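Nrps/pks (Streptomyces albus, PDB 4OPF) is a ketosynthase domain of an AT-less type I polyketide synthase for oxazolomycin, probably passing on the acyl chain without extending it. Local coordinates at residues C322-V327 / T373-E378. Residues are numbered along the deposited sequence; the frame is centred on the assembly and turned at random. Where two conformers were deposited one is given.
Sequences CSLGSV and TPLRFE
Cys322 opens a short parallel ladder with Leu375: its N gives a hydrogen bond to Pro374 O at 3.1 Å, from well above the carbonyl plane, and its O accepts Arg376 N at 2.8 Å. Proline, lacking an N-H, serves here purely as an acceptor. The small CB of Cys322 rests on Leu375 CD2, on the face where Leu375 also meets Ile310 of helix 300-314.

On the other face, beside Arg376, Ser323 turns OG anti to its backbone N (chi1 -172°), where this small hydroxyl bonds two waters in a buried spot. One also takes a weak bond from Arg376 NH1; the other donates to Leu324 O and accepts Glu378 N, bridging the two segments just past the last direct backbone bond. The long Arg376 chain, bent at chi3, brings NH1 back to Glu378 OE1 of its own segment in a 2.8 Å salt bridge; OE1 lies near the guanidinium plane, NH1 above the carboxylate plane.

Leu324 N completes the ladder, almost straight in line with the C=O of Arg376 at 2.8 Å. Leucine's branched end fills the apolar face against Leu375 CD1 and Leu307, while CB packs on Phe377 CE1 at 3.7 Å. The flat Phe377 ring stacks with Phe358 and meets Leu324 O at its edge, 3.4 Å from Phe377 CD1.

Three backbone bonds thus set the register of edge strand 375-376, while water, not the partner strand, satisfies the buried hydroxyl and Leu324 O.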
# COMPACT_ATOMS: atom_id res chain seq x y z
N CYS A 322 -27.72 18.44 -4.01
CA CYS A 322 -26.36 17.92 -4.00
C CYS A 322 -25.61 18.52 -5.17
O CYS A 322 -25.98 18.30 -6.30
CB CYS A 322 -26.31 16.40 -4.08
SG CYS A 322 -24.66 15.68 -3.74
N SER A 323 -24.56 19.28 -4.86
CA SER A 323 -23.80 20.00 -5.82
C SER A 323 -22.59 19.18 -6.34
O SER A 323 -21.85 18.63 -5.56
CB SER A 323 -23.39 21.31 -5.18
OG SER A 323 -22.79 22.11 -6.14
N LEU A 324 -22.47 19.03 -7.66
CA LEU A 324 -21.45 18.20 -8.29
C LEU A 324 -20.49 19.07 -9.06
O LEU A 324 -20.88 20.05 -9.70
CB LEU A 324 -22.06 17.21 -9.29
CG LEU A 324 -23.18 16.31 -8.77
CD1 LEU A 324 -23.50 15.23 -9.76
CD2 LEU A 324 -22.82 15.66 -7.46
N GLY A 325 -19.24 18.66 -9.03
CA GLY A 325 -18.19 19.30 -9.78
C GLY A 325 -17.04 18.40 -10.24
O GLY A 325 -17.05 17.16 -10.08
N SER A 326 -16.09 19.05 -10.90
CA SER A 326 -14.86 18.43 -11.37
C SER A 326 -13.81 19.45 -11.69
O SER A 326 -14.12 20.42 -12.40
CB SER A 326 -15.19 17.66 -12.68
OG SER A 326 -13.98 17.12 -13.22
N VAL A 327 -12.53 19.17 -11.38
CA VAL A 327 -11.42 20.03 -11.75
C VAL A 327 -10.97 19.82 -13.16
O VAL A 327 -10.16 20.60 -13.68
CB VAL A 327 -10.12 19.84 -10.91
CG1 VAL A 327 -10.35 20.27 -9.53
CG2 VAL A 327 -9.66 18.39 -10.85
N THR A 373 -34.06 14.83 -10.25
CA THR A 373 -33.07 14.58 -9.19
C THR A 373 -32.73 15.87 -8.56
O THR A 373 -32.77 16.91 -9.23
CB THR A 373 -31.69 14.01 -9.69
OG1 THR A 373 -31.00 14.99 -10.52
CG2 THR A 373 -31.85 12.61 -10.41
N PRO A 374 -32.29 15.82 -7.30
CA PRO A 374 -31.74 17.02 -6.71
C PRO A 374 -30.23 17.25 -6.99
O PRO A 374 -29.66 18.15 -6.40
CB PRO A 374 -31.95 16.76 -5.23
CG PRO A 374 -31.71 15.29 -5.09
CD PRO A 374 -32.24 14.68 -6.36
N LEU A 375 -29.61 16.49 -7.89
CA LEU A 375 -28.22 16.74 -8.24
C LEU A 375 -28.19 18.08 -9.02
O LEU A 375 -29.06 18.33 -9.82
CB LEU A 375 -27.65 15.64 -9.11
CG LEU A 375 -27.83 14.24 -8.59
CD1 LEU A 375 -27.09 13.19 -9.42
CD2 LEU A 375 -27.43 14.16 -7.13
N ARG A 376 -27.18 18.91 -8.80
CA ARG A 376 -27.04 20.10 -9.60
C ARG A 376 -25.55 20.48 -9.83
O ARG A 376 -24.65 19.98 -9.13
CB ARG A 376 -27.76 21.25 -8.93
CG ARG A 376 -27.19 21.63 -7.58
CD ARG A 376 -27.95 22.79 -6.93
NE ARG A 376 -28.21 23.86 -7.91
CZ ARG A 376 -27.42 24.90 -8.14
NH1 ARG A 376 -26.32 25.08 -7.44
NH2 ARG A 376 -27.74 25.77 -9.08
N PHE A 377 -25.33 21.36 -10.79
CA PHE A 377 -24.02 21.89 -11.11
C PHE A 377 -23.99 23.41 -10.88
O PHE A 377 -24.72 24.10 -11.55
CB PHE A 377 -23.76 21.69 -12.59
CG PHE A 377 -23.65 20.27 -13.02
CD1 PHE A 377 -22.82 19.38 -12.36
CD2 PHE A 377 -24.33 19.83 -14.16
CE1 PHE A 377 -22.71 18.07 -12.79
CE2 PHE A 377 -24.23 18.52 -14.60
CZ PHE A 377 -23.42 17.64 -13.90
N GLU A 378 -23.18 23.92 -9.95
CA GLU A 378 -23.07 25.34 -9.72
C GLU A 378 -22.32 26.00 -10.87
O GLU A 378 -21.30 25.50 -11.33
CB GLU A 378 -22.35 25.59 -8.40
CG GLU A 378 -22.38 27.03 -7.91
CD GLU A 378 -23.72 27.75 -8.12
OE1 GLU A 378 -24.72 27.42 -7.43
OE2 GLU A 378 -23.78 28.67 -8.95
O HOH W 1 -24.45 24.35 -5.84
O HOH W 2 -21.23 22.38 -8.72